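Local coordinates for tail spike protein (Acinetobacter phage vB_AbaP_AS12, PDB 6EU4) that probably recognises and cleaves the capsular polysaccharide of its Acinetobacter baumannii host, acting as a trimeric receptor-binding spike on the phage tail, at residues T142-C147 with Y221-T226; D185-N190 with S235-M240; L198-D201 with T206-I209; S364-N369 with C374-S379. One frame throughout, in Å; residues are numbered along the deposited sequence. Where two conformers were deposited one is given.

All four contacts belong to the parallel beta-helical body of the spike. Contacts 1 and 3 are buried; contact 1 uses strand 219-229 and contact 3 strand 196-200, which lie side by side and are joined by a probable backbone hydrogen bond from Leu198 N to Leu225 O. Contact 2, partly buried, lies about 21 Å from contact 1 between centres and joins the outer strands of a separate three-stranded sheet. Contact 4 sits farther along the chain, about 38 Å from contact 1 between centres, with an exposed tryptophan over a buried base. Chemistry follows place: a carboxylate facing another subunit in contact 1, aromatic stacking in contact 2, a ring against backbone in contact 3, and a mixed apolar and amide patch in contact 4.

Contact 1: residues T142-C147 with Y221-T226; sequences TGELDC and YKSILT
Glu144 lays its side chain against the backbone and CB of Ser223 and against Leu225, and this is where the packing is closest. Its CG and CD lie on the Ser223 carbonyl, CG coming to 3.2 Å from Ser223 O. A bend at chi2 (98°) sets OE2 on CA and CB of Ser223, 3.4 Å from CB. Further back, the CB atoms of Glu144 and Leu225 meet at 3.9 Å. No direct hydrogen bond crosses the contact. Looser is the gap of 4.0 Å between Glu144 OE2 and Ser223 OG, spanned by a water that donates to OE2 at 2.7 Å and is weakly placed for OG. The other oxygen, OE1, accepts from His192 of the second subunit, so a glutamate suits this place by serving a water and a neighbouring chain at once. Behind it the loop is held by Thr142 N, which donates to Cys147 SG at 3.4 Å. At phi 158° and psi 160° a CB on Gly143 would press on the carbonyl O of Thr142, so a residue lacking one fits. Ser223, with positive phi and psi, is a small residue fit for the corner where the strand changes direction. A loop between two strands folded over the corner of a later coil, with its acidic side chain facing another subunit, is at home in the trimeric parallel beta-helix of phage tailspikes.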
loop_
_atom_site.group_PDB
_atom_site.type_symbol
_atom_site.label_atom_id
_atom_site.label_comp_id
_atom_site.label_asym_id
_atom_site.label_seq_id
_atom_site.Cartn_x
_atom_site.Cartn_y
_atom_site.Cartn_z
ATOM N N THR A 142 -2.976 -16.921 26.195
ATOM C CA THR A 142 -3.589 -17.704 25.119
ATOM C C THR A 142 -4.738 -16.986 24.428
ATOM O O THR A 142 -5.310 -17.533 23.471
ATOM C CB THR A 142 -4.089 -19.058 25.631
ATOM O OG1 THR A 142 -5.051 -18.861 26.676
ATOM C CG2 THR A 142 -2.939 -19.928 26.113
ATOM N N GLY A 143 -5.074 -15.781 24.855
ATOM C CA GLY A 143 -6.124 -15.029 24.213
ATOM C C GLY A 143 -6.697 -13.979 25.141
ATOM O O GLY A 143 -6.584 -14.062 26.375
ATOM N N GLU A 144 -7.345 -12.991 24.518
ATOM C CA GLU A 144 -7.761 -11.756 25.165
ATOM C C GLU A 144 -9.059 -11.883 25.957
ATOM O O GLU A 144 -9.392 -10.968 26.711
ATOM C CB GLU A 144 -7.910 -10.656 24.112
ATOM C CG GLU A 144 -6.664 -10.439 23.234
ATOM C CD GLU A 144 -6.733 -11.164 21.869
ATOM O OE1 GLU A 144 -6.922 -12.408 21.852
ATOM O OE2 GLU A 144 -6.595 -10.465 20.825
ATOM N N LEU A 145 -9.801 -12.977 25.823
ATOM C CA LEU A 145 -11.010 -13.133 26.633
ATOM C C LEU A 145 -10.691 -13.586 28.044
ATOM O O LEU A 145 -11.385 -13.198 28.991
ATOM C CB LEU A 145 -11.956 -14.155 26.008
ATOM C CG LEU A 145 -12.546 -13.807 24.650
ATOM C CD1 LEU A 145 -13.438 -14.963 24.193
ATOM C CD2 LEU A 145 -13.323 -12.492 24.703
ATOM N N ASP A 146 -9.670 -14.424 28.202
ATOM C CA ASP A 146 -9.476 -15.169 29.433
ATOM C C ASP A 146 -8.161 -14.899 30.136
ATOM O O ASP A 146 -7.993 -15.356 31.276
ATOM C CB ASP A 146 -9.581 -16.669 29.154
ATOM C CG ASP A 146 -10.965 -17.063 28.652
ATOM O OD1 ASP A 146 -11.968 -16.421 29.052
ATOM O OD2 ASP A 146 -11.045 -18.010 27.865
ATOM N N CYS A 147 -7.242 -14.167 29.510
ATOM C CA CYS A 147 -5.901 -13.936 30.038
ATOM C C CYS A 147 -5.661 -12.443 30.188
ATOM O O CYS A 147 -5.921 -11.680 29.257
ATOM C CB CYS A 147 -4.824 -14.517 29.111
ATOM S SG CYS A 147 -5.012 -16.282 28.825
ATOM N N TYR A 221 3.929 -6.004 19.599
ATOM C CA TYR A 221 2.713 -6.100 20.396
ATOM C C TYR A 221 1.673 -6.802 19.529
ATOM O O TYR A 221 1.406 -6.358 18.407
ATOM C CB TYR A 221 2.224 -4.704 20.812
ATOM C CG TYR A 221 3.163 -3.985 21.755
ATOM C CD1 TYR A 221 4.247 -3.263 21.272
ATOM C CD2 TYR A 221 2.967 -4.030 23.133
ATOM C CE1 TYR A 221 5.121 -2.604 22.137
ATOM C CE2 TYR A 221 3.843 -3.372 24.014
ATOM C CZ TYR A 221 4.913 -2.667 23.514
ATOM O OH TYR A 221 5.778 -2.023 24.374
ATOM N N LYS A 222 1.103 -7.897 20.028
ATOM C CA LYS A 222 0.168 -8.689 19.228
ATOM C C LYS A 222 -0.995 -9.161 20.085
ATOM O O LYS A 222 -0.791 -9.621 21.209
ATOM C CB LYS A 222 0.849 -9.915 18.616
ATOM C CG LYS A 222 2.039 -9.612 17.725
ATOM C CD LYS A 222 2.460 -10.859 16.923
ATOM C CE LYS A 222 3.620 -10.579 15.942
ATOM N NZ LYS A 222 3.268 -9.545 14.946
ATOM N N SER A 223 -2.213 -9.053 19.556
ATOM C CA SER A 223 -3.378 -9.655 20.194
ATOM C C SER A 223 -3.503 -9.195 21.642
ATOM O O SER A 223 -3.608 -9.990 22.588
ATOM C CB SER A 223 -3.314 -11.176 20.077
ATOM O OG SER A 223 -3.360 -11.513 18.690
ATOM N N ILE A 224 -3.493 -7.877 21.802
ATOM C CA ILE A 224 -3.661 -7.242 23.102
ATOM C C ILE A 224 -4.909 -6.382 23.048
ATOM O O ILE A 224 -5.061 -5.546 22.149
ATOM C CB ILE A 224 -2.442 -6.391 23.493
ATOM C CG1 ILE A 224 -1.235 -7.296 23.726
ATOM C CG2 ILE A 224 -2.750 -5.576 24.757
ATOM C CD1 ILE A 224 0.051 -6.547 23.851
ATOM N N LEU A 225 -5.778 -6.564 24.028
ATOM C CA LEU A 225 -7.012 -5.803 24.139
ATOM C C LEU A 225 -6.940 -4.935 25.377
ATOM O O LEU A 225 -6.738 -5.451 26.472
ATOM C CB LEU A 225 -8.213 -6.733 24.271
ATOM C CG LEU A 225 -9.518 -6.066 24.761
ATOM C CD1 LEU A 225 -10.051 -5.087 23.729
ATOM C CD2 LEU A 225 -10.548 -7.125 25.118
ATOM N N THR A 226 -7.134 -3.636 25.232
ATOM C CA THR A 226 -7.386 -2.785 26.388
ATOM C C THR A 226 -8.823 -2.295 26.317
ATOM O O THR A 226 -9.304 -1.912 25.248
ATOM C CB THR A 226 -6.401 -1.595 26.482
ATOM O OG1 THR A 226 -6.675 -0.610 25.476
ATOM C CG2 THR A 226 -4.973 -2.059 26.333
HETATM O O HOH W 1 -6.692 -11.188 18.277
#

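Contact 2: residues D185-N190 with S235-M240; sequences DWYAQN and SVDAWM
Tyr187, which loses the most surface here, meets both Trp239 and Asp237. Its ring lies across the edge of the indole: Trp239 NE1 stands 3.2 Å above the plane of the tyrosine ring, over its centre. The two rings form a T-shaped (edge-to-face) pair, with the tyrosine ring and the five-membered ring of the indole at 87° and their centroids 4.4 Å apart. Trp239 can present this edge because its CG sits between the backbone N and the carbonyl carbon (chi1 56°), which brings an indole whose CB starts off to one side back toward the tyrosine. Alongside NE1, Trp239 CD1 adds an apolar touch to Tyr187 CE1 at 3.7 Å.

Asp237 takes charge of the polar end. Tyr187 OH donates to Asp237 OD2 at 2.9 Å, coming from above the carboxylate plane, 56° out of it. OD2 is also reached by Trp264 NE1, so this one oxygen is gripped by two donors, which should steady a buried acid. The indole edge over the face and the hydroxyl bond together restrict how the ring can turn, a task for which an aromatic residue with a polar end is well suited.

Leu215 and Ala217, on the strand between the two, pack against Tyr187 and Trp239 respectively, and Trp277 of the third subunit also meets the indole. Side chains of strands two coils apart thus meet over the strand between them, on one face of a parallel beta-helix.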
loop_
_atom_site.group_PDB
_atom_site.type_symbol
_atom_site.label_atom_id
_atom_site.label_comp_id
_atom_site.label_asym_id
_atom_site.label_seq_id
_atom_site.Cartn_x
_atom_site.Cartn_y
_atom_site.Cartn_z
ATOM N N ASP A 185 19.251 3.225 30.137
ATOM C CA ASP A 185 18.694 3.190 28.792
ATOM C C ASP A 185 17.684 4.325 28.612
ATOM O O ASP A 185 17.192 4.906 29.583
ATOM C CB ASP A 185 17.996 1.856 28.519
ATOM C CG ASP A 185 18.967 0.697 28.383
ATOM O OD1 ASP A 185 20.190 0.933 28.260
ATOM O OD2 ASP A 185 18.494 -0.459 28.413
ATOM N N TRP A 186 17.354 4.617 27.345
ATOM C CA TRP A 186 16.325 5.604 27.055
ATOM C C TRP A 186 14.967 5.001 26.725
ATOM O O TRP A 186 13.962 5.704 26.863
ATOM C CB TRP A 186 16.740 6.512 25.891
ATOM C CG TRP A 186 18.009 7.258 26.096
ATOM C CD1 TRP A 186 18.694 7.415 27.258
ATOM C CD2 TRP A 186 18.757 7.943 25.093
ATOM N NE1 TRP A 186 19.830 8.147 27.042
ATOM C CE2 TRP A 186 19.889 8.490 25.718
ATOM C CE3 TRP A 186 18.577 8.144 23.720
ATOM C CZ2 TRP A 186 20.841 9.234 25.024
ATOM C CZ3 TRP A 186 19.526 8.876 23.029
ATOM C CH2 TRP A 186 20.638 9.414 23.682
ATOM N N TYR A 187 14.899 3.733 26.294
ATOM C CA TYR A 187 13.659 3.139 25.818
ATOM C C TYR A 187 13.435 1.785 26.480
ATOM O O TYR A 187 14.385 1.036 26.739
ATOM C CB TYR A 187 13.671 2.966 24.278
ATOM C CG TYR A 187 13.805 4.288 23.572
ATOM C CD1 TYR A 187 12.682 5.050 23.281
ATOM C CD2 TYR A 187 15.051 4.782 23.207
ATOM C CE1 TYR A 187 12.794 6.284 22.667
ATOM C CE2 TYR A 187 15.171 6.016 22.595
ATOM C CZ TYR A 187 14.041 6.762 22.332
ATOM O OH TYR A 187 14.164 7.988 21.712
ATOM N N ALA A 188 12.167 1.468 26.727
ATOM C CA ALA A 188 11.757 0.102 27.037
ATOM C C ALA A 188 11.673 -0.630 25.705
ATOM O O ALA A 188 10.814 -0.316 24.867
ATOM C CB ALA A 188 10.426 0.093 27.786
ATOM N N GLN A 189 12.583 -1.569 25.475
ATOM C CA GLN A 189 12.792 -2.055 24.121
ATOM C C GLN A 189 12.941 -3.569 24.077
ATOM O O GLN A 189 13.177 -4.231 25.089
ATOM C CB GLN A 189 14.022 -1.409 23.496
ATOM C CG GLN A 189 15.318 -1.638 24.217
ATOM C CD GLN A 189 16.460 -0.995 23.468
ATOM O OE1 GLN A 189 16.696 0.210 23.596
ATOM N NE2 GLN A 189 17.143 -1.782 22.632
ATOM N N ASN A 190 12.805 -4.099 22.860
ATOM C CA ASN A 190 12.948 -5.532 22.598
ATOM C C ASN A 190 11.982 -6.361 23.433
ATOM O O ASN A 190 12.308 -7.456 23.888
ATOM C CB ASN A 190 14.390 -5.972 22.807
ATOM C CG ASN A 190 15.346 -5.233 21.895
ATOM O OD1 ASN A 190 16.082 -4.346 22.330
ATOM N ND2 ASN A 190 15.304 -5.559 20.612
ATOM N N SER A 235 1.663 6.832 24.353
ATOM C CA SER A 235 3.107 6.826 24.170
ATOM C C SER A 235 3.567 8.226 23.776
ATOM O O SER A 235 2.784 9.041 23.272
ATOM C CB SER A 235 3.497 5.784 23.108
ATOM O OG SER A 235 4.897 5.705 22.895
ATOM N N VAL A 236 4.856 8.487 24.001
ATOM C CA VAL A 236 5.503 9.759 23.670
ATOM C C VAL A 236 6.476 9.611 22.503
ATOM O O VAL A 236 6.508 10.444 21.589
ATOM C CB VAL A 236 6.238 10.332 24.902
ATOM C CG1 VAL A 236 7.033 11.559 24.533
ATOM C CG2 VAL A 236 5.271 10.653 26.044
ATOM N N ASP A 237 7.330 8.590 22.559
ATOM C CA ASP A 237 8.412 8.386 21.598
ATOM C C ASP A 237 8.504 6.875 21.424
ATOM O O ASP A 237 8.990 6.172 22.319
ATOM C CB ASP A 237 9.725 8.987 22.102
ATOM C CG ASP A 237 10.882 8.862 21.100
ATOM O OD1 ASP A 237 10.906 7.943 20.263
ATOM O OD2 ASP A 237 11.815 9.693 21.193
ATOM N N ALA A 238 7.995 6.392 20.295
ATOM C CA ALA A 238 8.004 4.989 19.916
ATOM C C ALA A 238 8.683 4.876 18.563
ATOM O O ALA A 238 8.384 5.653 17.646
ATOM C CB ALA A 238 6.569 4.434 19.848
ATOM N N TRP A 239 9.597 3.926 18.431
ATOM C CA TRP A 239 10.201 3.701 17.126
ATOM C C TRP A 239 10.451 2.223 16.886
ATOM O O TRP A 239 10.745 1.456 17.809
ATOM C CB TRP A 239 11.476 4.523 16.966
ATOM C CG TRP A 239 12.555 4.338 18.002
ATOM C CD1 TRP A 239 12.608 4.890 19.268
ATOM C CD2 TRP A 239 13.745 3.575 17.849
ATOM N NE1 TRP A 239 13.766 4.517 19.892
ATOM C CE2 TRP A 239 14.482 3.706 19.046
ATOM C CE3 TRP A 239 14.268 2.794 16.808
ATOM C CZ2 TRP A 239 15.704 3.072 19.237
ATOM C CZ3 TRP A 239 15.489 2.179 16.997
ATOM C CH2 TRP A 239 16.192 2.327 18.205
HETATM N N MSE A 240 10.290 1.821 15.630
HETATM C CA MSE A 240 10.493 0.429 15.253
HETATM C C MSE A 240 9.662 -0.513 16.127
HETATM O O MSE A 240 10.196 -1.429 16.770
HETATM C CB MSE A 240 11.979 0.057 15.319
HETATM C CG MSE A 240 12.774 0.601 14.171
HETATM SE SE MSE A 240 12.379 -0.457 12.544
HETATM C CE MSE A 240 13.218 0.733 11.254
#

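Contact 3: residues L198-D201 with T206-I209; sequences LQYD and TKGI
Tyr200 lies against the chain of Lys207, Gly208 and Ile209, and most of what joins them is ring on backbone. One face of the phenol is covered by the Lys207-Gly208 peptide: Gly208 N stands 3.2 Å above the ring plane, displaced toward the rim. At the far end Tyr200 OH comes within 3.3 Å of Gly208 CA. A CB on Gly208 would run into this hydroxyl, so glycine is what lets the backbone lie on the ring. Ile209 O lies near the plane of the ring, at its edge, 3.4 Å from Tyr200 OH, while the isoleucine side chain itself starts away from the tyrosine.

Apolar contact is supplied by the lysine. Its chain is bent at chi2 (-67°) and again at chi4, which folds the methylenes back beside the base of the tyrosine, where Lys207 CD meets Tyr200 CB at 3.7 Å. The lysine and tyrosine side chains run alongside one another, pointing opposite ways. Lys207 CE also rests 3.5 Å from Asp201 O. A long flexible residue does two jobs here, offering methylenes to the CB of the tyrosine and a charge to the turn.

The polar groups find their partners nearby. Lys207 NZ donates to the carbonyls of Leu204 and Ser202, thus tying down the short loop that links the two segments. Tyr200 OH bonds to Asp174, and the carboxylate of Asp201 accepts from Ala203 N.

The ring at the end of strand 196-200 packs on the loop that turns the chain toward strand 211-212, as at the corners of a parallel beta-helix coil.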
loop_
_atom_site.group_PDB
_atom_site.type_symbol
_atom_site.label_atom_id
_atom_site.label_comp_id
_atom_site.label_asym_id
_atom_site.label_seq_id
_atom_site.Cartn_x
_atom_site.Cartn_y
_atom_site.Cartn_z
ATOM N N LEU A 198 -5.957 -5.977 29.117
ATOM C CA LEU A 198 -5.696 -5.033 30.202
ATOM C C LEU A 198 -6.990 -4.263 30.405
ATOM O O LEU A 198 -7.421 -3.542 29.497
ATOM C CB LEU A 198 -4.569 -4.054 29.842
ATOM C CG LEU A 198 -3.217 -4.654 29.478
ATOM C CD1 LEU A 198 -2.290 -3.580 28.919
ATOM C CD2 LEU A 198 -2.615 -5.291 30.698
ATOM N N GLN A 199 -7.626 -4.418 31.560
ATOM C CA GLN A 199 -8.898 -3.748 31.799
ATOM C C GLN A 199 -8.965 -3.192 33.210
ATOM O O GLN A 199 -8.423 -3.778 34.148
ATOM C CB GLN A 199 -10.086 -4.711 31.597
ATOM C CG GLN A 199 -10.108 -5.359 30.230
ATOM C CD GLN A 199 -11.345 -6.205 30.003
ATOM O OE1 GLN A 199 -12.377 -6.020 30.670
ATOM N NE2 GLN A 199 -11.249 -7.147 29.068
ATOM N N TYR A 200 -9.689 -2.081 33.360
ATOM C CA TYR A 200 -10.145 -1.677 34.683
ATOM C C TYR A 200 -11.414 -2.433 35.048
ATOM O O TYR A 200 -12.193 -2.823 34.179
ATOM C CB TYR A 200 -10.429 -0.178 34.751
ATOM C CG TYR A 200 -9.172 0.642 34.811
ATOM C CD1 TYR A 200 -8.518 1.008 33.653
ATOM C CD2 TYR A 200 -8.626 1.019 36.026
ATOM C CE1 TYR A 200 -7.335 1.748 33.699
ATOM C CE2 TYR A 200 -7.455 1.761 36.087
ATOM C CZ TYR A 200 -6.815 2.115 34.912
ATOM O OH TYR A 200 -5.645 2.842 34.975
ATOM N N ASP A 201 -11.588 -2.663 36.348
ATOM C CA ASP A 201 -12.876 -3.052 36.916
ATOM C C ASP A 201 -13.952 -2.079 36.440
ATOM O O ASP A 201 -13.869 -0.880 36.698
ATOM C CB ASP A 201 -12.745 -3.049 38.441
ATOM C CG ASP A 201 -14.012 -3.505 39.175
ATOM O OD1 ASP A 201 -15.093 -3.638 38.560
ATOM O OD2 ASP A 201 -13.889 -3.735 40.403
ATOM N N THR A 206 -14.023 6.117 37.962
ATOM C CA THR A 206 -13.013 6.778 37.148
ATOM C C THR A 206 -12.038 5.731 36.643
ATOM O O THR A 206 -11.598 4.868 37.407
ATOM C CB THR A 206 -12.269 7.851 37.954
ATOM O OG1 THR A 206 -13.223 8.774 38.502
ATOM C CG2 THR A 206 -11.294 8.611 37.070
ATOM N N LYS A 207 -11.734 5.792 35.357
ATOM C CA LYS A 207 -10.791 4.877 34.740
ATOM C C LYS A 207 -9.524 5.634 34.373
ATOM O O LYS A 207 -9.518 6.864 34.287
ATOM C CB LYS A 207 -11.364 4.233 33.482
ATOM C CG LYS A 207 -12.780 3.707 33.614
ATOM C CD LYS A 207 -12.835 2.564 34.551
ATOM C CE LYS A 207 -14.060 1.687 34.271
ATOM N NZ LYS A 207 -15.323 2.362 34.646
ATOM N N GLY A 208 -8.466 4.867 34.095
ATOM C CA GLY A 208 -7.188 5.431 33.725
ATOM C C GLY A 208 -6.700 4.991 32.356
ATOM O O GLY A 208 -7.491 4.802 31.432
ATOM N N ILE A 209 -5.393 4.817 32.234
ATOM C CA ILE A 209 -4.728 4.442 30.991
ATOM C C ILE A 209 -4.568 2.936 30.972
ATOM O O ILE A 209 -4.201 2.337 31.980
ATOM C CB ILE A 209 -3.351 5.126 30.894
ATOM C CG1 ILE A 209 -3.483 6.641 30.964
ATOM C CG2 ILE A 209 -2.607 4.705 29.616
ATOM C CD1 ILE A 209 -2.162 7.332 31.382
#

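Contact 4: residues S364-N369 with C374-S379; sequences SSWNNN and CVVSNS
A type I beta turn from Ser365 to Asn368, closed in both directions by backbone bonds between its end residues, carries Trp366 over Val376, where strand 371-376 runs out into a corner of two residues with positive phi. Trp366 CG lies between the backbone N and the carbonyl carbon (chi1 67°), which turns the ring toward the valine, crossing it at about a right angle. The six-membered part does the touching, with Trp366 CZ3 at 3.7 Å from Val376 CG2. Meanwhile Trp366 O rests against the other branch of the valine, 3.6 Å from Val376 CG1. A beta-branched residue is apt here, since its two methyl groups engage ring and backbone separately. On one face of the indole, Asn367 CB packs over the centre.

Beneath the turn, Asn369 meets Cys374, Asn369 OD1 being 3.6 Å from Cys374 SG; a small residue with a polarisable sulfur suits a place against an amide. The amide is held flat from within its own loop: Asn369 ND2 donates to Ser365 O at 3.0 Å, nearly straight (168°) and in the carbonyl plane. Ser365 O therefore accepts two bonds, the other from Asn368 N. An asparagine, with donor and acceptor on one flat group, can pin the turn and still hydrogen-bond through OD1 to Ser371, at the start of strand 371-376.

Beyond the corner, Ser379 OG donates to Val376 O at 2.8 Å. The whole is a loop inserted between two coils of the parallel beta-helix, folded back on the strand it leads into.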
loop_
_atom_site.group_PDB
_atom_site.type_symbol
_atom_site.label_atom_id
_atom_site.label_comp_id
_atom_site.label_asym_id
_atom_site.label_seq_id
_atom_site.Cartn_x
_atom_site.Cartn_y
_atom_site.Cartn_z
ATOM N N SER A 364 -15.843 29.050 14.785
ATOM C CA SER A 364 -14.992 28.405 13.804
ATOM C C SER A 364 -13.691 29.174 13.610
ATOM O O SER A 364 -13.582 30.362 13.927
ATOM C CB SER A 364 -15.729 28.265 12.474
ATOM O OG SER A 364 -15.904 29.524 11.840
ATOM N N SER A 365 -12.693 28.468 13.087
ATOM C CA SER A 365 -11.404 29.064 12.761
ATOM C C SER A 365 -10.732 28.177 11.726
ATOM O O SER A 365 -11.234 27.101 11.388
ATOM C CB SER A 365 -10.528 29.213 14.001
ATOM O OG SER A 365 -10.160 27.944 14.489
ATOM N N TRP A 366 -9.562 28.617 11.254
ATOM C CA TRP A 366 -8.831 27.850 10.236
ATOM C C TRP A 366 -8.545 26.419 10.673
ATOM O O TRP A 366 -8.446 25.524 9.825
ATOM C CB TRP A 366 -7.515 28.564 9.893
ATOM C CG TRP A 366 -6.554 28.560 11.018
ATOM C CD1 TRP A 366 -6.535 29.426 12.076
ATOM C CD2 TRP A 366 -5.461 27.654 11.224
ATOM N NE1 TRP A 366 -5.503 29.112 12.929
ATOM C CE2 TRP A 366 -4.832 28.025 12.427
ATOM C CE3 TRP A 366 -4.949 26.567 10.505
ATOM C CZ2 TRP A 366 -3.733 27.350 12.927
ATOM C CZ3 TRP A 366 -3.865 25.893 11.010
ATOM C CH2 TRP A 366 -3.262 26.285 12.209
ATOM N N ASN A 367 -8.370 26.166 11.974
ATOM C CA ASN A 367 -8.063 24.824 12.449
ATOM C C ASN A 367 -9.187 24.231 13.287
ATOM O O ASN A 367 -8.958 23.280 14.032
ATOM C CB ASN A 367 -6.761 24.807 13.258
ATOM C CG ASN A 367 -6.835 25.630 14.531
ATOM O OD1 ASN A 367 -7.759 26.414 14.735
ATOM N ND2 ASN A 367 -5.828 25.476 15.388
ATOM N N ASN A 368 -10.393 24.774 13.180
ATOM C CA ASN A 368 -11.530 24.286 13.959
ATOM C C ASN A 368 -12.786 24.567 13.130
ATOM O O ASN A 368 -13.395 25.632 13.253
ATOM C CB ASN A 368 -11.582 24.984 15.310
ATOM C CG ASN A 368 -12.672 24.451 16.202
ATOM O OD1 ASN A 368 -13.230 23.380 15.965
ATOM N ND2 ASN A 368 -12.954 25.179 17.270
ATOM N N ASN A 369 -13.139 23.633 12.248
ATOM C CA ASN A 369 -14.222 23.918 11.314
ATOM C C ASN A 369 -14.948 22.644 10.901
ATOM O O ASN A 369 -14.522 21.528 11.198
ATOM C CB ASN A 369 -13.708 24.685 10.098
ATOM C CG ASN A 369 -12.502 24.021 9.457
ATOM O OD1 ASN A 369 -12.608 22.949 8.875
ATOM N ND2 ASN A 369 -11.345 24.670 9.562
ATOM N N CYS A 374 -10.041 18.229 7.271
ATOM C CA CYS A 374 -9.533 19.545 7.642
ATOM C C CYS A 374 -8.022 19.485 7.413
ATOM O O CYS A 374 -7.291 18.870 8.191
ATOM C CB CYS A 374 -9.896 19.866 9.085
ATOM S SG CYS A 374 -9.376 21.502 9.616
ATOM N N VAL A 375 -7.559 20.108 6.331
ATOM C CA VAL A 375 -6.234 19.865 5.759
ATOM C C VAL A 375 -5.472 21.177 5.837
ATOM O O VAL A 375 -5.645 22.055 4.978
ATOM C CB VAL A 375 -6.334 19.356 4.316
ATOM C CG1 VAL A 375 -4.970 18.964 3.774
ATOM C CG2 VAL A 375 -7.274 18.165 4.224
ATOM N N VAL A 376 -4.612 21.328 6.857
ATOM C CA VAL A 376 -4.044 22.621 7.198
ATOM C C VAL A 376 -2.523 22.545 7.380
ATOM O O VAL A 376 -1.947 21.484 7.623
ATOM C CB VAL A 376 -4.714 23.201 8.468
ATOM C CG1 VAL A 376 -6.226 23.193 8.317
ATOM C CG2 VAL A 376 -4.275 22.427 9.750
ATOM N N SER A 377 -1.881 23.711 7.247
ATOM C CA SER A 377 -0.459 23.905 7.570
ATOM C C SER A 377 0.450 22.925 6.816
ATOM O O SER A 377 1.116 22.062 7.400
ATOM C CB SER A 377 -0.239 23.775 9.080
ATOM O OG SER A 377 -0.953 24.777 9.776
ATOM N N ASN A 378 0.493 23.088 5.497
ATOM C CA ASN A 378 1.412 22.324 4.651
ATOM C C ASN A 378 1.173 20.815 4.746
ATOM O O ASN A 378 2.104 20.006 4.646
ATOM C CB ASN A 378 2.862 22.652 4.983
ATOM C CG ASN A 378 3.227 24.052 4.567
ATOM O OD1 ASN A 378 3.047 24.427 3.406
ATOM N ND2 ASN A 378 3.704 24.847 5.516
ATOM N N SER A 379 -0.082 20.429 4.867
ATOM C CA SER A 379 -0.437 19.019 4.804
ATOM C C SER A 379 -0.598 18.563 3.355
ATOM O O SER A 379 -0.748 19.359 2.426
ATOM C CB SER A 379 -1.729 18.752 5.573
ATOM O OG SER A 379 -1.515 18.785 6.967
#